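PDB 2WMF: fucolectin-related protein from Streptococcus pneumoniae, which probably hydrolyses host blood-group carbohydrate antigens, being the catalytic module of a family 98 glycoside hydrolase linked to fucose utilization. Local coordinates for residues Y366-Y371 and K416-D421; G422-V427 and V446-Y451; W431-S436 and A468-N473; K456-D461 and L533-H538. All coordinates share one frame; numbering follows the deposited sequence.

Contact 1 (Y366-Y371 and K416-D421)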
# COMPACT_ATOMS: atom_id res chain seq x y z
N TYR A 366 -4.16 -7.57 -8.52
CA TYR A 366 -3.66 -8.76 -9.22
C TYR A 366 -4.82 -9.74 -9.50
O TYR A 366 -5.72 -9.89 -8.68
CB TYR A 366 -2.61 -9.46 -8.38
CG TYR A 366 -1.33 -8.65 -8.29
CD1 TYR A 366 -0.74 -8.14 -9.45
CD2 TYR A 366 -0.75 -8.31 -7.05
CE1 TYR A 366 0.43 -7.40 -9.39
CE2 TYR A 366 0.44 -7.57 -7.00
CZ TYR A 366 1.03 -7.11 -8.16
OH TYR A 366 2.22 -6.39 -8.13
N ASN A 367 -4.77 -10.45 -10.62
CA ASN A 367 -5.84 -11.42 -10.89
C ASN A 367 -5.62 -12.76 -10.19
O ASN A 367 -6.54 -13.47 -9.85
CB ASN A 367 -5.91 -11.68 -12.37
CG ASN A 367 -6.17 -10.42 -13.15
OD1 ASN A 367 -7.36 -10.05 -13.40
ND2 ASN A 367 -5.12 -9.75 -13.54
N ASN A 368 -4.34 -13.09 -10.01
CA ASN A 368 -3.88 -14.43 -9.62
C ASN A 368 -2.83 -14.27 -8.52
O ASN A 368 -1.94 -13.43 -8.67
CB ASN A 368 -3.25 -15.08 -10.87
CG ASN A 368 -3.20 -16.58 -10.83
OD1 ASN A 368 -3.34 -17.20 -9.78
ND2 ASN A 368 -3.04 -17.18 -12.03
N GLY A 369 -2.86 -15.15 -7.51
CA GLY A 369 -1.85 -15.20 -6.47
C GLY A 369 -0.86 -16.35 -6.58
O GLY A 369 -0.02 -16.49 -5.73
N ARG A 370 -0.99 -17.14 -7.66
CA ARG A 370 -0.23 -18.37 -7.89
C ARG A 370 1.29 -18.18 -7.82
O ARG A 370 2.02 -19.11 -7.42
CB ARG A 370 -0.62 -18.97 -9.25
CG ARG A 370 0.07 -20.28 -9.59
CD ARG A 370 -0.58 -20.85 -10.83
NE ARG A 370 0.09 -22.05 -11.31
CZ ARG A 370 -0.38 -22.82 -12.28
NH1 ARG A 370 -1.51 -22.48 -12.90
NH2 ARG A 370 0.28 -23.89 -12.68
N TYR A 371 1.78 -17.03 -8.27
CA TYR A 371 3.22 -16.79 -8.42
C TYR A 371 3.71 -15.76 -7.38
O TYR A 371 4.87 -15.37 -7.41
CB TYR A 371 3.53 -16.26 -9.84
CG TYR A 371 2.74 -16.97 -10.93
CD1 TYR A 371 3.20 -18.16 -11.50
CD2 TYR A 371 1.51 -16.47 -11.36
CE1 TYR A 371 2.46 -18.85 -12.46
CE2 TYR A 371 0.75 -17.16 -12.34
CZ TYR A 371 1.23 -18.33 -12.88
OH TYR A 371 0.46 -18.94 -13.85
N LYS A 416 -0.66 -24.94 -9.50
CA LYS A 416 -1.98 -24.30 -9.38
C LYS A 416 -2.59 -24.72 -8.04
O LYS A 416 -2.64 -25.94 -7.73
CB LYS A 416 -2.89 -24.68 -10.56
CG LYS A 416 -4.16 -23.82 -10.65
CD LYS A 416 -5.02 -24.26 -11.82
CE LYS A 416 -6.33 -23.55 -11.82
NZ LYS A 416 -7.14 -23.80 -13.05
N LEU A 417 -3.00 -23.73 -7.25
CA LEU A 417 -3.45 -23.99 -5.88
C LEU A 417 -4.93 -23.81 -5.61
O LEU A 417 -5.41 -24.18 -4.54
CB LEU A 417 -2.68 -23.11 -4.88
CG LEU A 417 -1.15 -23.20 -4.94
CD1 LEU A 417 -0.46 -22.34 -3.86
CD2 LEU A 417 -0.68 -24.69 -4.85
N TYR A 418 -5.69 -23.20 -6.53
CA TYR A 418 -7.10 -23.03 -6.31
C TYR A 418 -7.82 -22.97 -7.65
O TYR A 418 -7.15 -22.80 -8.69
CB TYR A 418 -7.40 -21.75 -5.49
CG TYR A 418 -7.14 -20.44 -6.21
CD1 TYR A 418 -8.20 -19.67 -6.75
CD2 TYR A 418 -5.82 -19.95 -6.37
CE1 TYR A 418 -7.95 -18.46 -7.41
CE2 TYR A 418 -5.57 -18.73 -7.05
CZ TYR A 418 -6.63 -17.97 -7.51
OH TYR A 418 -6.39 -16.73 -8.14
N GLU A 419 -9.15 -23.08 -7.59
CA GLU A 419 -10.01 -22.95 -8.75
C GLU A 419 -10.89 -21.71 -8.62
O GLU A 419 -11.17 -21.22 -7.52
CB GLU A 419 -10.92 -24.18 -8.89
CG GLU A 419 -10.15 -25.48 -9.11
CD GLU A 419 -9.48 -25.54 -10.47
OE1 GLU A 419 -9.87 -24.82 -11.39
OE2 GLU A 419 -8.53 -26.35 -10.62
N GLY A 420 -11.35 -21.20 -9.76
CA GLY A 420 -12.20 -20.02 -9.81
C GLY A 420 -11.52 -18.85 -10.50
O GLY A 420 -10.46 -18.99 -11.09
N ASP A 421 -12.21 -17.71 -10.48
CA ASP A 421 -11.77 -16.50 -11.15
C ASP A 421 -11.39 -15.33 -10.22
O ASP A 421 -11.02 -14.29 -10.75
CB ASP A 421 -12.76 -16.01 -12.22
CG ASP A 421 -14.18 -15.73 -11.69
OD1 ASP A 421 -14.44 -15.84 -10.48
OD2 ASP A 421 -15.06 -15.38 -12.55
O HOH W 1 -9.01 -12.55 -10.54

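Contact 2 (G422-V427 and V446-Y451)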
# COMPACT_ATOMS: atom_id res chain seq x y z
N GLY A 422 -11.49 -15.52 -8.90
CA GLY A 422 -10.99 -14.56 -7.92
C GLY A 422 -9.48 -14.60 -7.79
O GLY A 422 -8.79 -15.49 -8.34
N TYR A 423 -8.97 -13.64 -7.01
CA TYR A 423 -7.56 -13.59 -6.63
C TYR A 423 -7.41 -14.35 -5.31
O TYR A 423 -8.10 -14.06 -4.32
CB TYR A 423 -7.09 -12.17 -6.44
CG TYR A 423 -5.75 -12.05 -5.77
CD1 TYR A 423 -4.56 -12.13 -6.48
CD2 TYR A 423 -5.67 -11.86 -4.40
CE1 TYR A 423 -3.30 -11.99 -5.88
CE2 TYR A 423 -4.43 -11.73 -3.75
CZ TYR A 423 -3.23 -11.82 -4.50
OH TYR A 423 -2.02 -11.65 -3.83
N ALA A 424 -6.51 -15.32 -5.30
CA ALA A 424 -6.11 -15.99 -4.04
C ALA A 424 -4.63 -16.32 -4.05
O ALA A 424 -4.09 -16.77 -5.05
CB ALA A 424 -6.94 -17.26 -3.75
N GLN A 425 -4.00 -16.07 -2.91
CA GLN A 425 -2.58 -16.29 -2.68
C GLN A 425 -2.40 -17.08 -1.38
O GLN A 425 -2.92 -16.69 -0.36
CB GLN A 425 -1.83 -14.96 -2.58
CG GLN A 425 -0.35 -15.14 -2.45
CD GLN A 425 0.46 -13.86 -2.19
OE1 GLN A 425 1.72 -13.92 -2.13
NE2 GLN A 425 -0.23 -12.69 -2.07
N ARG A 426 -1.63 -18.16 -1.44
CA ARG A 426 -1.27 -18.92 -0.24
C ARG A 426 -0.01 -18.30 0.37
O ARG A 426 0.99 -18.07 -0.32
CB ARG A 426 -1.11 -20.37 -0.55
CG ARG A 426 -0.94 -21.22 0.70
CD ARG A 426 -2.23 -21.42 1.44
NE ARG A 426 -1.96 -22.15 2.68
CZ ARG A 426 -2.90 -22.65 3.47
NH1 ARG A 426 -4.20 -22.43 3.24
NH2 ARG A 426 -2.54 -23.30 4.57
N VAL A 427 -0.13 -17.93 1.64
CA VAL A 427 0.94 -17.29 2.41
C VAL A 427 1.08 -18.09 3.70
O VAL A 427 0.30 -17.91 4.60
CB VAL A 427 0.60 -15.82 2.70
CG1 VAL A 427 1.70 -15.14 3.50
CG2 VAL A 427 0.35 -15.06 1.39
N VAL A 446 -13.93 -18.27 -5.65
CA VAL A 446 -12.79 -19.13 -5.47
C VAL A 446 -13.22 -20.37 -4.72
O VAL A 446 -14.10 -20.33 -3.85
CB VAL A 446 -11.62 -18.42 -4.73
CG1 VAL A 446 -11.09 -17.21 -5.57
CG2 VAL A 446 -11.93 -17.97 -3.32
N MET A 447 -12.57 -21.47 -5.10
CA MET A 447 -12.64 -22.74 -4.36
C MET A 447 -11.22 -23.05 -3.95
O MET A 447 -10.35 -23.26 -4.78
CB MET A 447 -13.19 -23.87 -5.25
CG MET A 447 -13.45 -25.13 -4.48
SD MET A 447 -12.04 -26.14 -4.01
CE MET A 447 -11.09 -26.42 -5.54
N LEU A 448 -11.01 -23.04 -2.63
CA LEU A 448 -9.71 -23.14 -2.00
C LEU A 448 -9.54 -24.48 -1.28
O LEU A 448 -10.15 -24.73 -0.23
CB LEU A 448 -9.59 -22.01 -0.98
CG LEU A 448 -9.88 -20.57 -1.38
CD1 LEU A 448 -9.81 -19.60 -0.19
CD2 LEU A 448 -8.98 -20.13 -2.54
N PRO A 449 -8.69 -25.36 -1.84
CA PRO A 449 -8.28 -26.54 -1.07
C PRO A 449 -7.67 -26.07 0.25
O PRO A 449 -7.05 -24.99 0.31
CB PRO A 449 -7.18 -27.16 -1.94
CG PRO A 449 -7.41 -26.64 -3.34
CD PRO A 449 -7.96 -25.24 -3.11
N MET A 450 -7.85 -26.86 1.29
CA MET A 450 -7.34 -26.49 2.61
C MET A 450 -6.25 -27.47 3.02
O MET A 450 -6.14 -28.57 2.49
CB MET A 450 -8.49 -26.44 3.62
CG MET A 450 -9.58 -25.34 3.27
SD MET A 450 -8.90 -23.65 3.31
CE MET A 450 -9.15 -23.34 5.07
N TYR A 451 -5.38 -27.01 3.92
CA TYR A 451 -4.11 -27.71 4.21
C TYR A 451 -4.13 -28.39 5.58
O TYR A 451 -3.15 -29.01 5.99
CB TYR A 451 -2.93 -26.74 4.12
CG TYR A 451 -2.63 -26.20 2.70
CD1 TYR A 451 -1.40 -26.42 2.09
CD2 TYR A 451 -3.59 -25.43 2.01
CE1 TYR A 451 -1.10 -25.91 0.82
CE2 TYR A 451 -3.29 -24.90 0.73
CZ TYR A 451 -2.08 -25.17 0.13
OH TYR A 451 -1.79 -24.65 -1.13

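Contact 3 (W431-S436 and A468-N473)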
# COMPACT_ATOMS: atom_id res chain seq x y z
N TRP A 431 -4.75 -18.17 3.48
CA TRP A 431 -5.16 -17.71 2.18
C TRP A 431 -5.48 -16.22 2.27
O TRP A 431 -6.22 -15.80 3.16
CB TRP A 431 -6.44 -18.42 1.70
CG TRP A 431 -6.26 -19.83 1.19
CD1 TRP A 431 -6.74 -21.01 1.77
CD2 TRP A 431 -5.69 -20.19 -0.05
NE1 TRP A 431 -6.44 -22.09 0.96
CE2 TRP A 431 -5.83 -21.62 -0.19
CE3 TRP A 431 -5.10 -19.47 -1.08
CZ2 TRP A 431 -5.40 -22.30 -1.30
CZ3 TRP A 431 -4.68 -20.17 -2.21
CH2 TRP A 431 -4.81 -21.57 -2.30
N TYR A 432 -4.95 -15.45 1.32
CA TYR A 432 -5.23 -14.02 1.14
C TYR A 432 -6.01 -13.89 -0.19
O TYR A 432 -5.55 -14.34 -1.24
CB TYR A 432 -3.93 -13.19 1.11
CG TYR A 432 -3.40 -12.99 2.50
CD1 TYR A 432 -3.74 -11.85 3.21
CD2 TYR A 432 -2.69 -14.00 3.16
CE1 TYR A 432 -3.38 -11.69 4.54
CE2 TYR A 432 -2.31 -13.86 4.53
CZ TYR A 432 -2.65 -12.71 5.22
OH TYR A 432 -2.30 -12.57 6.55
N ILE A 433 -7.19 -13.27 -0.13
CA ILE A 433 -8.19 -13.36 -1.18
C ILE A 433 -8.81 -11.99 -1.47
O ILE A 433 -9.08 -11.22 -0.54
CB ILE A 433 -9.34 -14.30 -0.73
CG1 ILE A 433 -8.80 -15.68 -0.33
CG2 ILE A 433 -10.43 -14.39 -1.76
CD1 ILE A 433 -9.42 -16.19 0.93
N TYR A 434 -9.10 -11.72 -2.73
CA TYR A 434 -9.98 -10.61 -3.10
C TYR A 434 -10.61 -10.77 -4.47
O TYR A 434 -10.18 -11.55 -5.31
CB TYR A 434 -9.32 -9.24 -2.94
CG TYR A 434 -8.02 -8.90 -3.67
CD1 TYR A 434 -7.95 -8.87 -5.07
CD2 TYR A 434 -6.85 -8.55 -2.95
CE1 TYR A 434 -6.77 -8.56 -5.72
CE2 TYR A 434 -5.68 -8.19 -3.60
CZ TYR A 434 -5.63 -8.17 -4.99
OH TYR A 434 -4.48 -7.77 -5.65
N ASN A 435 -11.66 -9.96 -4.68
CA ASN A 435 -12.27 -9.80 -5.99
C ASN A 435 -11.40 -8.76 -6.74
O ASN A 435 -11.18 -7.67 -6.21
CB ASN A 435 -13.71 -9.30 -5.83
CG ASN A 435 -14.42 -9.07 -7.17
OD1 ASN A 435 -13.84 -8.50 -8.10
ND2 ASN A 435 -15.67 -9.58 -7.28
N SER A 436 -10.89 -9.14 -7.91
CA SER A 436 -9.92 -8.34 -8.66
C SER A 436 -10.49 -7.28 -9.60
O SER A 436 -9.72 -6.64 -10.34
CB SER A 436 -8.97 -9.23 -9.47
OG SER A 436 -9.64 -9.93 -10.48
N ALA A 468 -10.69 -11.05 1.84
CA ALA A 468 -10.79 -12.05 2.90
C ALA A 468 -9.42 -12.57 3.24
O ALA A 468 -8.52 -12.63 2.37
CB ALA A 468 -11.73 -13.21 2.49
N VAL A 469 -9.26 -12.96 4.52
CA VAL A 469 -8.08 -13.67 4.96
C VAL A 469 -8.55 -14.87 5.74
O VAL A 469 -9.36 -14.73 6.67
CB VAL A 469 -7.14 -12.81 5.85
CG1 VAL A 469 -5.80 -13.59 6.13
CG2 VAL A 469 -6.84 -11.45 5.22
N VAL A 470 -8.04 -16.03 5.37
CA VAL A 470 -8.41 -17.26 6.09
C VAL A 470 -7.13 -17.89 6.65
O VAL A 470 -6.24 -18.29 5.88
CB VAL A 470 -9.14 -18.30 5.15
CG1 VAL A 470 -9.43 -19.63 5.91
CG2 VAL A 470 -10.41 -17.70 4.50
N LYS A 471 -7.04 -17.95 7.97
CA LYS A 471 -5.91 -18.58 8.64
C LYS A 471 -6.28 -19.96 9.18
O LYS A 471 -7.29 -20.11 9.90
CB LYS A 471 -5.42 -17.70 9.80
CG LYS A 471 -4.19 -18.27 10.51
CD LYS A 471 -3.62 -17.35 11.60
CE LYS A 471 -2.35 -16.68 11.12
NZ LYS A 471 -1.76 -15.74 12.20
N GLU A 472 -5.46 -20.95 8.85
CA GLU A 472 -5.64 -22.31 9.37
C GLU A 472 -4.76 -22.51 10.59
O GLU A 472 -3.54 -22.63 10.49
CB GLU A 472 -5.30 -23.33 8.30
CG GLU A 472 -6.11 -23.17 7.01
CD GLU A 472 -5.96 -24.39 6.09
OE1 GLU A 472 -6.50 -25.45 6.46
OE2 GLU A 472 -5.31 -24.31 5.01
N ASN A 473 -5.39 -22.52 11.77
CA ASN A 473 -4.73 -22.95 13.00
C ASN A 473 -4.88 -24.45 13.06
O ASN A 473 -5.58 -25.05 12.24
CB ASN A 473 -5.33 -22.25 14.20
CG ASN A 473 -5.08 -20.75 14.18
OD1 ASN A 473 -6.03 -19.92 14.28
ND2 ASN A 473 -3.80 -20.38 14.09

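Contact 4 (K456-D461 and L533-H538). Unlike the reference sequence in segment 533-538: Ser536 (reference Lys).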
# COMPACT_ATOMS: atom_id res chain seq x y z
N LYS A 456 -12.24 -29.74 4.23
CA LYS A 456 -11.55 -30.17 3.02
C LYS A 456 -11.31 -29.00 2.06
O LYS A 456 -10.19 -28.85 1.52
CB LYS A 456 -12.34 -31.24 2.29
CG LYS A 456 -11.55 -31.88 1.21
CD LYS A 456 -12.32 -33.03 0.63
CE LYS A 456 -11.44 -33.90 -0.25
NZ LYS A 456 -10.39 -33.14 -0.99
N SER A 457 -12.35 -28.21 1.82
CA SER A 457 -12.19 -27.04 0.98
C SER A 457 -13.10 -25.94 1.47
O SER A 457 -14.02 -26.15 2.24
CB SER A 457 -12.43 -27.36 -0.49
OG SER A 457 -13.79 -27.65 -0.69
N LEU A 458 -12.76 -24.72 1.07
CA LEU A 458 -13.51 -23.53 1.47
C LEU A 458 -13.74 -22.72 0.20
O LEU A 458 -12.81 -22.42 -0.54
CB LEU A 458 -12.71 -22.75 2.52
CG LEU A 458 -13.32 -21.50 3.13
CD1 LEU A 458 -12.67 -21.21 4.49
CD2 LEU A 458 -13.13 -20.28 2.23
N SER A 459 -14.99 -22.44 -0.08
CA SER A 459 -15.31 -21.56 -1.20
C SER A 459 -15.85 -20.19 -0.76
O SER A 459 -16.47 -20.04 0.28
CB SER A 459 -16.39 -22.26 -2.03
OG SER A 459 -15.84 -23.45 -2.60
N LEU A 460 -15.65 -19.19 -1.64
CA LEU A 460 -16.16 -17.84 -1.42
C LEU A 460 -16.76 -17.28 -2.71
O LEU A 460 -16.18 -17.47 -3.82
CB LEU A 460 -15.05 -16.86 -0.94
CG LEU A 460 -14.56 -17.07 0.49
CD1 LEU A 460 -13.19 -16.41 0.68
CD2 LEU A 460 -15.58 -16.39 1.41
N ASP A 461 -17.89 -16.59 -2.54
CA ASP A 461 -18.49 -15.76 -3.58
C ASP A 461 -18.37 -14.35 -3.06
O ASP A 461 -18.87 -14.03 -1.96
CB ASP A 461 -19.94 -16.18 -3.86
CG ASP A 461 -20.58 -15.42 -5.00
OD1 ASP A 461 -19.88 -14.84 -5.83
OD2 ASP A 461 -21.84 -15.43 -5.06
N LEU A 533 -19.76 -17.97 2.22
CA LEU A 533 -18.63 -18.80 2.61
C LEU A 533 -19.13 -20.24 2.81
O LEU A 533 -20.08 -20.47 3.56
CB LEU A 533 -18.05 -18.26 3.92
CG LEU A 533 -16.93 -19.08 4.54
CD1 LEU A 533 -15.79 -19.16 3.58
CD2 LEU A 533 -16.55 -18.46 5.94
N THR A 534 -18.52 -21.21 2.11
CA THR A 534 -18.95 -22.59 2.17
C THR A 534 -17.76 -23.48 2.57
O THR A 534 -16.71 -23.46 1.93
CB THR A 534 -19.50 -23.07 0.82
OG1 THR A 534 -20.48 -22.14 0.34
CG2 THR A 534 -20.17 -24.42 0.95
N LEU A 535 -17.93 -24.21 3.67
CA LEU A 535 -16.91 -25.15 4.15
C LEU A 535 -17.39 -26.55 3.82
O LEU A 535 -18.42 -27.00 4.33
CB LEU A 535 -16.73 -25.03 5.66
CG LEU A 535 -16.35 -23.68 6.23
CD1 LEU A 535 -16.28 -23.75 7.79
CD2 LEU A 535 -15.04 -23.23 5.67
N SER A 536 -16.65 -27.21 2.93
CA SER A 536 -16.99 -28.54 2.48
C SER A 536 -16.15 -29.51 3.24
O SER A 536 -14.93 -29.42 3.24
CB SER A 536 -16.69 -28.68 1.00
OG SER A 536 -17.10 -29.94 0.49
N GLY A 537 -16.82 -30.42 3.92
CA GLY A 537 -16.15 -31.54 4.54
C GLY A 537 -15.65 -31.06 5.85
O GLY A 537 -14.49 -31.33 6.19
N HIS A 538 -16.47 -30.29 6.56
CA HIS A 538 -16.09 -29.79 7.86
C HIS A 538 -16.27 -30.94 8.88
O HIS A 538 -17.40 -31.38 9.17
CB HIS A 538 -16.86 -28.54 8.26
CG HIS A 538 -16.25 -27.82 9.43
ND1 HIS A 538 -16.57 -28.13 10.74
CD2 HIS A 538 -15.29 -26.86 9.49
CE1 HIS A 538 -15.85 -27.37 11.55
NE2 HIS A 538 -15.06 -26.60 10.82
O HOH W 2 -19.30 -20.11 -1.10

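Contact 1 (Y366-Y371 and K416-D421)
Arg370 and Lys416 bring the two backbones to 6.4 Å between CA atoms, while at the other end Asn367 and Asp421 stand 7.8 Å apart, so a loop lies beside the lead-in to the short strand 419-420 without pairing to it. The Arg370 chain runs fully extended from CG to NE (CG anti to the backbone N, chi1 -178°), which carries the guanidinium across Lys416 at about a right angle. One face of the group lies against the Lys416 backbone, with Lys416 N 3.2 Å above the plane of the Arg370 guanidinium, and Arg370 NH1 sits 3.5 Å from Lys416 CB. Arg370 NE and NH2 and Lys416 N are all donors, so the approach is van der Waals contact over one face of the guanidinium; its N-H groups bond elsewhere, NE to Tyr414 O and NH2, weakly, to Asn411 O. The Lys416 chain leads off, and its NZ makes a long, weak salt bridge with Glu419.

Further along, Asn368 OD1 accepts from Arg370 N at 3.2 Å, an Asx turn in which the donor stands well above the carbonyl plane. The same OD1 lies 3.5 Å from Tyr418 OH, the amide and ring planes being nearly perpendicular, yet the hydroxyl is bonded to Gly422 O. A water donates to both Asn367 O and Asp421 O, at 2.7 Å to each, and spans the wider end. Direct van der Waals touch with polar bridging left to water is consistent with each segment being held mainly by its own bonds and by those to residues outside the pair.

Contact 2 (G422-V427 and V446-Y451)
Val446 CG1 rests against the backbone of Gly422, 3.5 Å from its CA; with no side chain on the glycine, the methyl meets bare backbone. Two residues on, Ala424 CB meets Leu448 CD2 at 3.7 Å. These two pairs form the tight, buried part of the contact. The segments run in nearly the same direction, 17° apart, but strands 423-427 and 444-449 lie in different antiparallel sheets of a beta sandwich. Gly422 is in the crossing between them, still bonded through its backbone to Gln445, and the strands face each other at Ala424 and Leu448.

The other end is the solvent side, where the exposed Tyr451 receives Arg426. The arginine chain starts anti to the backbone N and bends at chi2 (76°), which lays the guanidinium flat over one face of the Tyr451 ring. Arg426 CZ is 3.7 Å from the ring centroid, a cation-pi stack with the planes 20° apart. Arg426 NH1 also makes a salt bridge to Glu472, whose OE2 accepts from Tyr451 N as well, and a second cation-pi contact joins Arg426 to Trp431. The buried end is thus aliphatic, whereas at the solvent side the arginine charge is probably stabilised by the Glu472 carboxylate and by the rings of Tyr451 and Trp431.

Contact 3 (W431-S436 and A468-N473)
Tyr432 and Val469 face each other on one side of the sheet, the valine reaching over the tyrosine ring. Val469 CG1 stands 3.7 Å from the centroid of the Tyr432 ring, 24° off its normal, in a CH-pi contact displaced toward the rim, and Val469 CG2 lies 3.5 Å from Tyr432 CE1. The first torsion of Tyr432 puts CG anti to the carbonyl carbon (chi1 -78°), bringing the ring alongside the neighbouring strand; its hydroxyl is bonded to His319. The opposite face carries Trp431, Ile433, Ala468 and Val470. There Ile433 crosses Val470 obliquely, and its CD1 touches both Val470 CG2, at 4.0 Å, and Ala468 CB, at 4.1 Å. Trp431 CB lies 4.4 Å from Val470 CB on the same face, and the indole NE1 of Trp431 bonds to Pro449 O.

Between these two layers of side chains the antiparallel strands are paired in register. Trp431 with Val470 and Ile433 with Ala468 are hydrogen-bonded pairs, each closed by two bonds of 2.8 to 2.9 Å between N and O; Tyr432 with Val469 is the non-hydrogen-bonded pair between them. On either side in the sheet run strands 423-427 and 477-482. The face bearing Ile433 and Val470 packs on Leu448, Leu458 and Leu460 of the other sheet, whereas Tyr432 turns to helix 307-322.

Contact 4 (K456-D461 and L533-H538)
Leu458 pairs with Leu535, their side chains side by side, and crosses Leu533 at an angle on the buried face of two antiparallel strands. Its CA comes first, giving a C-H...O contact to Thr534 O at 3.2 Å. Leu458 CB then passes 3.9 Å from Leu535 CD2, and CG, set anti to the backbone N (chi1 -177°), closes to 3.5 Å from the same methyl. At the tip, Leu458 CD1 presses on Leu535 CD2 at 3.3 Å, tighter than usual carbon contact, and also reaches Val470 of the other sheet; the modelled approach of Leu458 CD2 to Leu533 CD1 is too short to be trusted. Leu460 lies side by side with Leu533 and extends this aliphatic row.

The strands are neighbours in one sheet of the C-terminal beta sandwich, with Ser457-Ser536 and Ser459-Thr534 as hydrogen-bonded pairs. Toward Gly537 the regular pairing breaks into a classic beta bulge: Lys456 and Ser457 both face Ser536, whose O accepts from Lys456 N at 2.9 Å and from Ser457 N at 3.2 Å. Lys456 N has a further, weak bond to Gly537 O, where the chain turns with a positive phi of 84°.

The face opposite the leucines is polar and partly open to solvent. Ser457 OG packs on Ser536 CB at 3.5 Å, and a water bonded to Thr534 OG1 at 2.8 Å donates weakly to Ser459 O.

Overall arrangement
Contacts 2 and 3 are the more buried, contacts 1 and 4 only partly so. Contacts 3 and 4 are strand pairings, one in each sheet of the sandwich; contact 2 spans between the sheets, and contact 1 attaches a loop beside the edge strand 419-420. Strand 444-449 links contacts 2 and 4 by pairing with strand 457-462, and strands 423-427 and 430-434 join contacts 2 and 3. The apolar faces of contacts 3 and 4 pack together, Ile433 on Leu460 and Val470 on Leu458. Chemistry follows place: backbone bonds and aliphatic packing prevail within the sandwich, whereas an arginine laid over backbone in contact 1 and stacked on a ring in contact 2 belongs to its margins.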